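Local coordinates for protein hydrolase, haloacid dehalogenase-like family (Streptococcus pneumoniae, PDB 2FI1) that probably hydrolyses a phosphorylated or related small substrate, as a metal-binding member of the haloacid dehalogenase-like family whose own substrate is not established, at residues Tyr6-Asp12 / Ser154-Asp160; Asp89-Ile94 / Leu184-Ile190; Arg100-Ser105 / Tyr123-Thr129; Met143-Arg147 / Ala170-Asp174. All coordinates share one frame; numbering follows the deposited sequence.

In the fold
Contacts 1 and 3 lie in one parallel five-stranded sheet of order 124-128, 100-104, 8-11, 155-159, 174-177, with 8-11 in the middle. Contact 1 carries D12 and D160 of the calcium site at its C-terminal end. The side chain of S105 in contact 3 is about 8 Å from the metal and that of M143 in contact 4 about 10 Å. Contact 2 joins helices 87-96 and 181-188 on the W11 side of the sheet; contact 4 packs helix 141-149 on the I10 side. Their centres are 21 Å apart, with no touch between them. D8 in contact 1 forms a salt bridge with R100 in contact 3.

Contact 1 of 4, residues Tyr6-Asp12 / Ser154-Asp160; sequences YHDYIWD and SGLVIGD. With CA (calcium ion), chain B.
Two acidic side chains, D12 and D160, meet at the calcium ion, their D12 OD2 and D160 OD1 oxygens only 2.9 Å apart because both bind the metal. The carboxylate planes are 19° apart. D12 grips calcium with both oxygens, OD2 at 2.4 Å and OD1 at 2.8 Å, whereas D160 uses OD1 alone; three waters and the carbonyl of G14 complete the shell. D12 OD2 is also hydrogen-bonded to T16 OG1, which steadies the carboxylate. D12 swings its CG opposite the backbone N (chi1 166°), which carries the carboxylate past the strand end to the ion.

Behind the site, strands 8-11 and 155-159 run parallel. L156 N donates to D8 O and I10 N to L156 O, both at 2.8 Å, and I158 N continues the ladder to I10 O. On the face holding W11 and I158, the I158 CD1 methyl sits over the centre of the indole six-membered ring, 4.0 Å from its centroid, a CH-pi contact. At the other end L156 CB lies over one face of the Y6 ring, whose OH is hydrogen-bonded to D174. S154 O accepts both H7 N and D8 N.

The first aspartate after the central strand and a second acid after its neighbour are the metal-binding pattern of the HAD fold. The shared cation probably offsets the repulsion between the two carboxylates and holds them at this short spacing.

Contact 2 of 4, residues Asp89-Ile94 / Leu184-Ile190; sequences DLLEDI and LRQVLDI
R185 reaches across from helix 181-188 to D93 on helix 87-96, and the two side chains meet at about a right angle. The guanidinium comes end-on: NH1 and NH2 both donate to the single oxygen D93 OD2, each at 2.9 Å, with that oxygen close to the guanidinium plane. The carboxylate is turned 72° from this plane. NH1 arrives on the anti lone pair of OD2, while NH2 approaches from above the carboxylate plane. The arginine chain is extended from CG to NE, which gives it the reach to the other helix.

L90 runs antiparallel to the R185 side chain and lays its CD1 over the centre of one guanidinium face, 4.0 Å above it. The same CD1 touches I190 CG2 at 3.7 Å, and L90 CD2 meets L184 CD2 at 3.8 Å; in both pairs the side chains cross at about a right angle. I190 CD1 rests against D93 CB at 3.8 Å. I94 and L188 approach more loosely deeper in, where I94 also packs on Y9 and L188 on Y6, so the helix pair closes over the sheet.

The chain ends here. I190 OXT takes a further bond from R185 NH1, in the guanidinium plane and 2.9 Å long. R185 thus lies between two carboxylates, D93 and the C-terminus, in a three-member salt-bridge network. Fixed in rotation by these in-plane bonds and backed by a leucine methyl, its positive charge probably steadies the ionised form of both acids and draws the C-terminal tail to helix 87-96.

Contact 3 of 4, residues Arg100-Ser105 / Tyr123-Thr129; sequences RHFLVS and YFTEVVT
H101 and Y123 extend together in the same direction, just ahead of the point where strand 124-128 pairs with strand 100-104, the two strands of a beta-alpha-beta unit crossing over through helix 110-117 in the HAD fold's Rossmann-like sheet.

The H101 side chain can be followed outward. Its CB is 3.4 Å from Y123 O and also touches F124 CD1. A chi1 of -57°, with CG beside the backbone N, sends the imidazole along Y123 and turns its edge to Y123 O, which lies near the ring plane. CD2 is 3.9 Å from Y123 CB and passes close to CD1 of the phenol ring, whose plane stands at 86° to the imidazole. At the tip both nitrogens are engaged: ND1 is hydrogen-bonded to W11 NE1 and NE2 to L91 O, tying the strand to the central strand and to helix 87-96.

The backbone ladder is interrupted by a corner at T125, whose N donates to H101 O. Beyond it L103 N bonds to E126 O, and V128 N reaches L103 O at 2.8 Å and 175°. L103 CD2 meets V127 CG1 on one face; on the other, V104 CG2 packs on V128 CB and F102 CE1 on T125 CB at 3.7 Å. One water bridges the N-terminal end of the pair, accepting from H101 N at 2.9 Å, donating to Y123 O at 2.7 Å, and lying 2.7 Å from T125 OG1.

Contact 4 of 4, residues Met143-Arg147 / Ala170-Asp174; sequences MLYLR and AAGLD
A171 points its methyl into helix 141-149, where it fits between M143 and L144: A171 CB is 4.0 Å from M143 CB and equally far from L144 CD2. The small side chain lets the backbones come close, with the CA atoms of L144 and A171 5.6 Å apart, and L144 CD2 lies 3.8 Å from A171 CA. L144 holds its CG anti to its own carbonyl carbon (chi1 -72°), which carries CD2 back over the alanine. M143 touches the alanine with CB alone; beyond CB its chain leads away toward the sheet, where it meets I10, and the bend at chi3 sets CE against V157. L173 completes the apolar part, with CD1 beside M143 CB on the inner side and CD2 turned outward.

Farther out, L173 CD2 comes 3.7 Å from R147 NH2, and their side chains point opposite ways as they pass. R147 bends at chi3, bringing the guanidinium alongside the turn, with G172 at its edge. Its NE donates to A171 O at 2.9 Å, arriving almost in line with the carbonyl bond, although the oxygen is tilted 29° out of the guanidinium plane. NH2 adds a weak second bond to the same oxygen.

A171 O is a carbonyl near the C-terminal end of helix 162-170, where a positive guanidinium would be favoured by the helix dipole. G172, with positive phi, ends that helix in a Schellman motif, and the turn leads straight into edge strand 174-177. Contact 4 thus joins two helices flanking one face of a Rossmann-like HAD sheet through that turn.

Contact 1 of 4, residues Tyr6-Asp12 / Ser154-Asp160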
# COMPACT_ATOMS: atom_id res chain seq x y z
N TYR A 6 18.42 4.20 -9.47
CA TYR A 6 18.37 3.06 -8.56
C TYR A 6 18.14 1.78 -9.32
O TYR A 6 17.44 1.78 -10.32
CB TYR A 6 17.24 3.25 -7.55
CG TYR A 6 17.39 4.49 -6.71
CD1 TYR A 6 18.27 4.51 -5.64
CD2 TYR A 6 16.65 5.63 -6.98
CE1 TYR A 6 18.42 5.65 -4.86
CE2 TYR A 6 16.79 6.77 -6.21
CZ TYR A 6 17.67 6.77 -5.16
OH TYR A 6 17.79 7.92 -4.39
N HIS A 7 18.71 0.68 -8.82
CA HIS A 7 18.52 -0.64 -9.42
C HIS A 7 17.36 -1.39 -8.79
O HIS A 7 16.60 -2.07 -9.48
CB HIS A 7 19.79 -1.50 -9.30
CG HIS A 7 19.68 -2.85 -9.93
ND1 HIS A 7 19.74 -3.04 -11.30
CD2 HIS A 7 19.51 -4.08 -9.39
CE1 HIS A 7 19.62 -4.33 -11.56
NE2 HIS A 7 19.47 -4.98 -10.42
N ASP A 8 17.24 -1.26 -7.47
CA ASP A 8 16.31 -2.04 -6.66
C ASP A 8 15.31 -1.14 -5.96
O ASP A 8 15.66 -0.07 -5.45
CB ASP A 8 17.09 -2.87 -5.65
CG ASP A 8 17.93 -3.93 -6.31
OD1 ASP A 8 17.43 -4.54 -7.28
OD2 ASP A 8 19.08 -4.17 -5.87
N TYR A 9 14.06 -1.58 -5.93
CA TYR A 9 12.94 -0.80 -5.45
C TYR A 9 12.20 -1.66 -4.44
O TYR A 9 11.71 -2.73 -4.78
CB TYR A 9 12.03 -0.41 -6.63
CG TYR A 9 12.74 0.52 -7.60
CD1 TYR A 9 12.58 1.89 -7.51
CD2 TYR A 9 13.63 0.02 -8.55
CE1 TYR A 9 13.24 2.74 -8.36
CE2 TYR A 9 14.31 0.88 -9.40
CZ TYR A 9 14.10 2.24 -9.30
OH TYR A 9 14.80 3.11 -10.14
N ILE A 10 12.17 -1.21 -3.18
CA ILE A 10 11.49 -1.94 -2.13
C ILE A 10 10.21 -1.18 -1.82
O ILE A 10 10.24 -0.08 -1.26
CB ILE A 10 12.36 -2.08 -0.87
CG1 ILE A 10 13.67 -2.81 -1.19
CG2 ILE A 10 11.57 -2.87 0.19
CD1 ILE A 10 14.60 -2.93 0.01
N TRP A 11 9.09 -1.80 -2.17
CA TRP A 11 7.79 -1.16 -2.14
C TRP A 11 6.97 -1.52 -0.91
O TRP A 11 7.15 -2.57 -0.29
CB TRP A 11 6.97 -1.60 -3.36
CG TRP A 11 7.56 -1.20 -4.68
CD1 TRP A 11 8.34 -1.96 -5.50
CD2 TRP A 11 7.35 0.04 -5.37
NE1 TRP A 11 8.65 -1.27 -6.63
CE2 TRP A 11 8.06 -0.03 -6.58
CE3 TRP A 11 6.64 1.21 -5.07
CZ2 TRP A 11 8.07 1.01 -7.51
CZ3 TRP A 11 6.66 2.25 -5.99
CH2 TRP A 11 7.38 2.14 -7.19
N ASP A 12 6.06 -0.61 -0.63
CA ASP A 12 4.97 -0.73 0.31
C ASP A 12 3.70 -0.97 -0.52
O ASP A 12 3.60 -0.46 -1.63
CB ASP A 12 4.94 0.59 1.10
CG ASP A 12 3.69 0.82 1.91
OD1 ASP A 12 3.32 -0.04 2.73
OD2 ASP A 12 3.16 1.95 1.79
N SER A 154 22.18 -0.34 -4.71
CA SER A 154 21.53 0.86 -5.22
C SER A 154 20.03 0.66 -5.07
O SER A 154 19.34 0.26 -6.01
CB SER A 154 21.89 1.07 -6.69
OG SER A 154 21.24 2.21 -7.21
N GLY A 155 19.53 0.95 -3.87
CA GLY A 155 18.15 0.65 -3.52
C GLY A 155 17.37 1.87 -3.08
O GLY A 155 17.91 2.77 -2.43
N LEU A 156 16.10 1.89 -3.45
CA LEU A 156 15.16 2.92 -3.03
C LEU A 156 13.98 2.26 -2.31
O LEU A 156 13.38 1.32 -2.82
CB LEU A 156 14.66 3.71 -4.24
CG LEU A 156 13.69 4.87 -3.94
CD1 LEU A 156 14.35 5.97 -3.13
CD2 LEU A 156 13.10 5.43 -5.22
N VAL A 157 13.67 2.77 -1.13
CA VAL A 157 12.54 2.31 -0.33
C VAL A 157 11.40 3.31 -0.51
O VAL A 157 11.58 4.49 -0.22
CB VAL A 157 12.93 2.21 1.16
CG1 VAL A 157 11.73 1.87 2.02
CG2 VAL A 157 14.02 1.17 1.33
N ILE A 158 10.25 2.85 -0.99
CA ILE A 158 9.12 3.71 -1.28
C ILE A 158 7.94 3.34 -0.39
O ILE A 158 7.50 2.19 -0.40
CB ILE A 158 8.68 3.59 -2.76
CG1 ILE A 158 9.86 3.80 -3.71
CG2 ILE A 158 7.57 4.59 -3.04
CD1 ILE A 158 10.48 2.52 -4.20
N GLY A 159 7.44 4.29 0.39
CA GLY A 159 6.28 4.04 1.22
C GLY A 159 5.60 5.33 1.58
O GLY A 159 6.17 6.41 1.44
N ASP A 160 4.37 5.23 2.06
CA ASP A 160 3.58 6.43 2.33
C ASP A 160 3.65 6.92 3.77
O ASP A 160 3.14 7.99 4.06
CB ASP A 160 2.11 6.23 1.92
CG ASP A 160 1.38 5.20 2.76
OD1 ASP A 160 1.99 4.18 3.14
OD2 ASP A 160 0.17 5.40 3.04
CA CA B . 1.53 1.89 3.52
O HOH W 1 21.35 -2.82 -6.03
O HOH W 2 8.70 0.30 1.27
O HOH W 3 -0.38 3.03 4.42
O HOH W 4 3.10 2.09 5.29
O HOH W 5 0.74 -0.10 4.42

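Contact 2 of 4, residues Asp89-Ile94 / Leu184-Ile190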
# COMPACT_ATOMS: atom_id res chain seq x y z
N ASP A 89 2.30 0.61 -15.22
CA ASP A 89 3.21 1.22 -16.19
C ASP A 89 4.55 1.62 -15.57
O ASP A 89 5.59 1.53 -16.21
CB ASP A 89 2.60 2.46 -16.83
CG ASP A 89 1.52 2.15 -17.86
OD1 ASP A 89 1.56 1.07 -18.49
OD2 ASP A 89 0.66 3.04 -18.08
N LEU A 90 4.53 2.10 -14.33
CA LEU A 90 5.78 2.47 -13.67
C LEU A 90 6.61 1.23 -13.36
O LEU A 90 7.82 1.22 -13.58
CB LEU A 90 5.54 3.32 -12.41
CG LEU A 90 6.80 3.69 -11.64
CD1 LEU A 90 7.79 4.43 -12.52
CD2 LEU A 90 6.47 4.54 -10.42
N LEU A 91 5.96 0.20 -12.83
CA LEU A 91 6.67 -1.05 -12.58
C LEU A 91 7.33 -1.56 -13.87
O LEU A 91 8.49 -1.99 -13.87
CB LEU A 91 5.73 -2.09 -11.99
CG LEU A 91 5.14 -1.75 -10.62
CD1 LEU A 91 4.16 -2.83 -10.19
CD2 LEU A 91 6.21 -1.57 -9.54
N GLU A 92 6.61 -1.47 -14.98
CA GLU A 92 7.14 -1.93 -16.26
C GLU A 92 8.32 -1.09 -16.75
O GLU A 92 9.34 -1.64 -17.18
CB GLU A 92 6.05 -1.95 -17.32
CG GLU A 92 6.47 -2.58 -18.65
CD GLU A 92 6.96 -4.02 -18.53
OE1 GLU A 92 6.64 -4.72 -17.54
OE2 GLU A 92 7.70 -4.47 -19.43
N ASP A 93 8.21 0.24 -16.65
CA ASP A 93 9.30 1.08 -17.09
C ASP A 93 10.58 0.78 -16.30
O ASP A 93 11.67 0.77 -16.84
CB ASP A 93 8.95 2.57 -16.96
CG ASP A 93 7.96 3.05 -18.00
OD1 ASP A 93 7.86 2.43 -19.09
OD2 ASP A 93 7.28 4.06 -17.76
N ILE A 94 10.45 0.54 -15.00
CA ILE A 94 11.60 0.19 -14.18
C ILE A 94 12.17 -1.18 -14.55
O ILE A 94 13.40 -1.35 -14.67
CB ILE A 94 11.23 0.25 -12.67
CG1 ILE A 94 11.04 1.71 -12.23
CG2 ILE A 94 12.27 -0.44 -11.81
CD1 ILE A 94 10.38 1.86 -10.87
N LEU A 184 6.59 10.47 -8.17
CA LEU A 184 7.69 9.53 -8.13
C LEU A 184 8.39 9.46 -9.49
O LEU A 184 9.61 9.45 -9.57
CB LEU A 184 7.19 8.15 -7.69
CG LEU A 184 8.25 7.04 -7.63
CD1 LEU A 184 9.44 7.44 -6.82
CD2 LEU A 184 7.60 5.79 -7.06
N ARG A 185 7.60 9.43 -10.57
CA ARG A 185 8.19 9.50 -11.92
C ARG A 185 9.05 10.75 -12.09
O ARG A 185 10.13 10.68 -12.66
CB ARG A 185 7.10 9.51 -12.99
CG ARG A 185 6.46 8.16 -13.23
CD ARG A 185 5.50 8.23 -14.40
NE ARG A 185 5.03 6.91 -14.81
CZ ARG A 185 5.71 6.06 -15.57
NH1 ARG A 185 6.94 6.33 -15.98
NH2 ARG A 185 5.16 4.90 -15.89
N GLN A 186 8.56 11.89 -11.61
CA GLN A 186 9.31 13.15 -11.74
C GLN A 186 10.65 13.07 -11.02
O GLN A 186 11.67 13.54 -11.53
CB GLN A 186 8.46 14.32 -11.23
CG GLN A 186 9.13 15.70 -11.28
CD GLN A 186 9.35 16.23 -12.69
OE1 GLN A 186 10.50 16.40 -13.12
NE2 GLN A 186 8.27 16.54 -13.40
N VAL A 187 10.68 12.47 -9.83
CA VAL A 187 11.92 12.33 -9.08
C VAL A 187 12.89 11.36 -9.78
O VAL A 187 14.11 11.53 -9.69
CB VAL A 187 11.61 11.90 -7.61
CG1 VAL A 187 12.86 11.47 -6.89
CG2 VAL A 187 10.93 13.05 -6.88
N LEU A 188 12.34 10.36 -10.46
CA LEU A 188 13.14 9.32 -11.13
C LEU A 188 13.48 9.62 -12.60
O LEU A 188 14.22 8.85 -13.22
CB LEU A 188 12.42 7.98 -11.06
CG LEU A 188 12.17 7.37 -9.67
CD1 LEU A 188 11.37 6.08 -9.82
CD2 LEU A 188 13.48 7.12 -8.96
N ASP A 189 12.92 10.70 -13.16
CA ASP A 189 13.08 11.03 -14.58
C ASP A 189 12.59 9.89 -15.50
O ASP A 189 13.19 9.64 -16.55
CB ASP A 189 14.55 11.34 -14.93
CG ASP A 189 15.14 12.53 -14.19
OD1 ASP A 189 14.42 13.52 -13.98
OD2 ASP A 189 16.34 12.48 -13.89
N ILE A 190 11.52 9.19 -15.13
CA ILE A 190 11.13 7.99 -15.90
C ILE A 190 9.68 8.01 -16.32
O ILE A 190 9.35 7.50 -17.42
CB ILE A 190 11.45 6.71 -15.12
CG1 ILE A 190 11.44 5.50 -16.06
CG2 ILE A 190 10.50 6.54 -13.95
CD1 ILE A 190 12.01 4.28 -15.42
OXT ILE A 190 8.81 8.51 -15.60

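Contact 3 of 4, residues Arg100-Ser105 / Tyr123-Thr129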
# COMPACT_ATOMS: atom_id res chain seq x y z
N ARG A 100 14.82 -4.27 -10.26
CA ARG A 100 14.13 -5.32 -9.51
C ARG A 100 13.20 -4.67 -8.50
O ARG A 100 13.50 -3.60 -7.96
CB ARG A 100 15.09 -6.23 -8.74
CG ARG A 100 16.06 -6.99 -9.63
CD ARG A 100 16.92 -7.93 -8.83
NE ARG A 100 17.80 -7.21 -7.91
CZ ARG A 100 18.71 -7.80 -7.13
NH1 ARG A 100 18.87 -9.11 -7.15
NH2 ARG A 100 19.45 -7.06 -6.33
N HIS A 101 12.08 -5.35 -8.25
CA HIS A 101 11.06 -4.92 -7.32
C HIS A 101 10.94 -5.92 -6.20
O HIS A 101 10.94 -7.12 -6.43
CB HIS A 101 9.70 -4.83 -8.01
CG HIS A 101 9.66 -3.92 -9.19
ND1 HIS A 101 9.70 -2.54 -9.08
CD2 HIS A 101 9.57 -4.19 -10.51
CE1 HIS A 101 9.65 -2.01 -10.28
NE2 HIS A 101 9.56 -2.99 -11.17
N PHE A 102 10.80 -5.40 -4.99
CA PHE A 102 10.55 -6.19 -3.79
C PHE A 102 9.37 -5.57 -3.08
O PHE A 102 9.07 -4.39 -3.27
CB PHE A 102 11.77 -6.21 -2.87
CG PHE A 102 13.00 -6.71 -3.56
CD1 PHE A 102 13.32 -8.05 -3.56
CD2 PHE A 102 13.83 -5.84 -4.25
CE1 PHE A 102 14.45 -8.51 -4.21
CE2 PHE A 102 14.95 -6.30 -4.90
CZ PHE A 102 15.25 -7.62 -4.88
N LEU A 103 8.70 -6.35 -2.24
CA LEU A 103 7.58 -5.83 -1.46
C LEU A 103 7.73 -6.27 -0.02
O LEU A 103 8.04 -7.44 0.22
CB LEU A 103 6.25 -6.34 -2.02
CG LEU A 103 4.93 -5.77 -1.49
CD1 LEU A 103 4.74 -4.36 -1.88
CD2 LEU A 103 3.79 -6.60 -2.05
N VAL A 104 7.56 -5.33 0.91
CA VAL A 104 7.53 -5.67 2.34
C VAL A 104 6.18 -5.26 2.90
O VAL A 104 5.77 -4.11 2.79
CB VAL A 104 8.66 -4.98 3.11
CG1 VAL A 104 8.52 -5.22 4.62
CG2 VAL A 104 10.00 -5.49 2.64
N SER A 105 5.51 -6.24 3.52
CA SER A 105 4.22 -6.01 4.15
C SER A 105 4.20 -6.67 5.52
O SER A 105 4.83 -7.70 5.74
CB SER A 105 3.11 -6.61 3.30
OG SER A 105 1.82 -6.43 3.91
N TYR A 123 5.84 -8.78 -11.08
CA TYR A 123 6.92 -7.81 -10.94
C TYR A 123 7.90 -8.09 -9.82
O TYR A 123 9.02 -7.59 -9.86
CB TYR A 123 6.36 -6.39 -10.79
CG TYR A 123 5.89 -5.85 -12.11
CD1 TYR A 123 6.82 -5.49 -13.08
CD2 TYR A 123 4.54 -5.78 -12.43
CE1 TYR A 123 6.41 -5.04 -14.32
CE2 TYR A 123 4.12 -5.32 -13.68
CZ TYR A 123 5.06 -4.97 -14.61
OH TYR A 123 4.63 -4.54 -15.84
N PHE A 124 7.51 -8.88 -8.81
CA PHE A 124 8.28 -8.94 -7.58
C PHE A 124 9.23 -10.10 -7.52
O PHE A 124 8.83 -11.25 -7.66
CB PHE A 124 7.34 -8.93 -6.37
CG PHE A 124 6.53 -7.68 -6.31
CD1 PHE A 124 7.09 -6.51 -5.82
CD2 PHE A 124 5.26 -7.63 -6.85
CE1 PHE A 124 6.38 -5.33 -5.82
CE2 PHE A 124 4.54 -6.44 -6.86
CZ PHE A 124 5.11 -5.29 -6.34
N THR A 125 10.50 -9.79 -7.33
CA THR A 125 11.52 -10.81 -7.11
C THR A 125 11.27 -11.55 -5.81
O THR A 125 11.39 -12.78 -5.75
CB THR A 125 12.92 -10.18 -7.15
OG1 THR A 125 13.15 -9.65 -8.46
CG2 THR A 125 13.99 -11.19 -6.80
N GLU A 126 10.90 -10.82 -4.76
CA GLU A 126 10.45 -11.44 -3.52
C GLU A 126 9.44 -10.53 -2.82
O GLU A 126 9.59 -9.30 -2.82
CB GLU A 126 11.61 -11.76 -2.57
CG GLU A 126 11.14 -12.52 -1.32
CD GLU A 126 12.25 -13.13 -0.48
OE1 GLU A 126 13.34 -13.44 -0.99
OE2 GLU A 126 12.01 -13.32 0.73
N VAL A 127 8.41 -11.16 -2.28
CA VAL A 127 7.40 -10.51 -1.45
C VAL A 127 7.59 -11.02 -0.02
O VAL A 127 7.53 -12.24 0.22
CB VAL A 127 5.98 -10.83 -1.93
CG1 VAL A 127 4.95 -10.22 -0.98
CG2 VAL A 127 5.76 -10.33 -3.35
N VAL A 128 7.84 -10.10 0.90
CA VAL A 128 7.98 -10.41 2.33
C VAL A 128 6.64 -10.10 2.98
O VAL A 128 6.17 -8.96 2.90
CB VAL A 128 9.09 -9.57 2.97
CG1 VAL A 128 9.11 -9.76 4.50
CG2 VAL A 128 10.45 -9.90 2.33
N THR A 129 6.01 -11.11 3.59
CA THR A 129 4.80 -10.92 4.37
C THR A 129 5.11 -11.27 5.82
O THR A 129 6.24 -11.64 6.14
CB THR A 129 3.66 -11.83 3.88
OG1 THR A 129 3.93 -13.18 4.27
CG2 THR A 129 3.51 -11.76 2.37
O HOH W 6 11.71 -7.80 -9.82

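Contact 4 of 4, residues Met143-Arg147 / Ala170-Asp174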
# COMPACT_ATOMS: atom_id res chain seq x y z
N MET A 143 14.17 -5.19 5.72
CA MET A 143 14.88 -4.54 4.61
C MET A 143 16.38 -4.91 4.63
O MET A 143 16.96 -5.07 3.57
CB MET A 143 14.59 -3.03 4.53
CG MET A 143 13.23 -2.62 3.73
SD MET A 143 12.93 -0.95 4.11
CE MET A 143 11.13 -1.02 4.17
N LEU A 144 16.97 -5.13 5.81
CA LEU A 144 18.34 -5.64 5.89
C LEU A 144 18.44 -7.06 5.35
O LEU A 144 19.43 -7.44 4.73
CB LEU A 144 18.87 -5.57 7.32
CG LEU A 144 19.17 -4.15 7.82
CD1 LEU A 144 19.39 -4.13 9.33
CD2 LEU A 144 20.37 -3.54 7.10
N TYR A 145 17.41 -7.87 5.61
CA TYR A 145 17.34 -9.22 5.05
C TYR A 145 17.38 -9.16 3.52
O TYR A 145 18.11 -9.91 2.88
CB TYR A 145 16.07 -9.94 5.53
CG TYR A 145 15.55 -11.03 4.63
CD1 TYR A 145 16.11 -12.30 4.63
CD2 TYR A 145 14.44 -10.81 3.80
CE1 TYR A 145 15.62 -13.31 3.81
CE2 TYR A 145 13.94 -11.80 2.98
CZ TYR A 145 14.53 -13.06 2.99
OH TYR A 145 14.05 -14.08 2.20
N LEU A 146 16.57 -8.28 2.93
CA LEU A 146 16.56 -8.14 1.47
C LEU A 146 17.88 -7.61 0.94
O LEU A 146 18.39 -8.08 -0.08
CB LEU A 146 15.42 -7.23 1.02
CG LEU A 146 14.00 -7.79 1.15
CD1 LEU A 146 12.99 -6.71 0.80
CD2 LEU A 146 13.81 -9.04 0.31
N ARG A 147 18.43 -6.62 1.64
CA ARG A 147 19.71 -6.04 1.23
C ARG A 147 20.82 -7.09 1.20
O ARG A 147 21.63 -7.12 0.27
CB ARG A 147 20.09 -4.89 2.17
CG ARG A 147 21.42 -4.24 1.85
CD ARG A 147 21.96 -3.54 3.07
NE ARG A 147 21.81 -2.11 2.94
CZ ARG A 147 22.74 -1.29 2.45
NH1 ARG A 147 23.92 -1.74 2.02
NH2 ARG A 147 22.47 0.01 2.38
N ALA A 170 17.24 3.31 8.32
CA ALA A 170 17.96 2.44 9.27
C ALA A 170 18.63 1.25 8.57
O ALA A 170 19.55 0.64 9.12
CB ALA A 170 17.02 1.96 10.35
N ALA A 171 18.16 0.93 7.38
CA ALA A 171 18.75 -0.13 6.57
C ALA A 171 19.83 0.40 5.62
O ALA A 171 20.38 -0.37 4.84
CB ALA A 171 17.66 -0.84 5.78
N GLY A 172 20.10 1.70 5.68
CA GLY A 172 21.12 2.33 4.83
C GLY A 172 20.69 2.59 3.40
O GLY A 172 21.54 2.76 2.53
N LEU A 173 19.38 2.65 3.15
CA LEU A 173 18.87 2.83 1.80
C LEU A 173 18.26 4.21 1.64
O LEU A 173 17.76 4.80 2.60
CB LEU A 173 17.82 1.76 1.50
CG LEU A 173 18.30 0.31 1.66
CD1 LEU A 173 17.13 -0.65 1.68
CD2 LEU A 173 19.27 -0.02 0.54
N ASP A 174 18.28 4.73 0.42
CA ASP A 174 17.55 5.94 0.11
C ASP A 174 16.06 5.67 0.21
O ASP A 174 15.60 4.53 0.07
CB ASP A 174 17.90 6.46 -1.28
CG ASP A 174 19.27 7.13 -1.34
OD1 ASP A 174 19.99 7.16 -0.31
OD2 ASP A 174 19.61 7.63 -2.43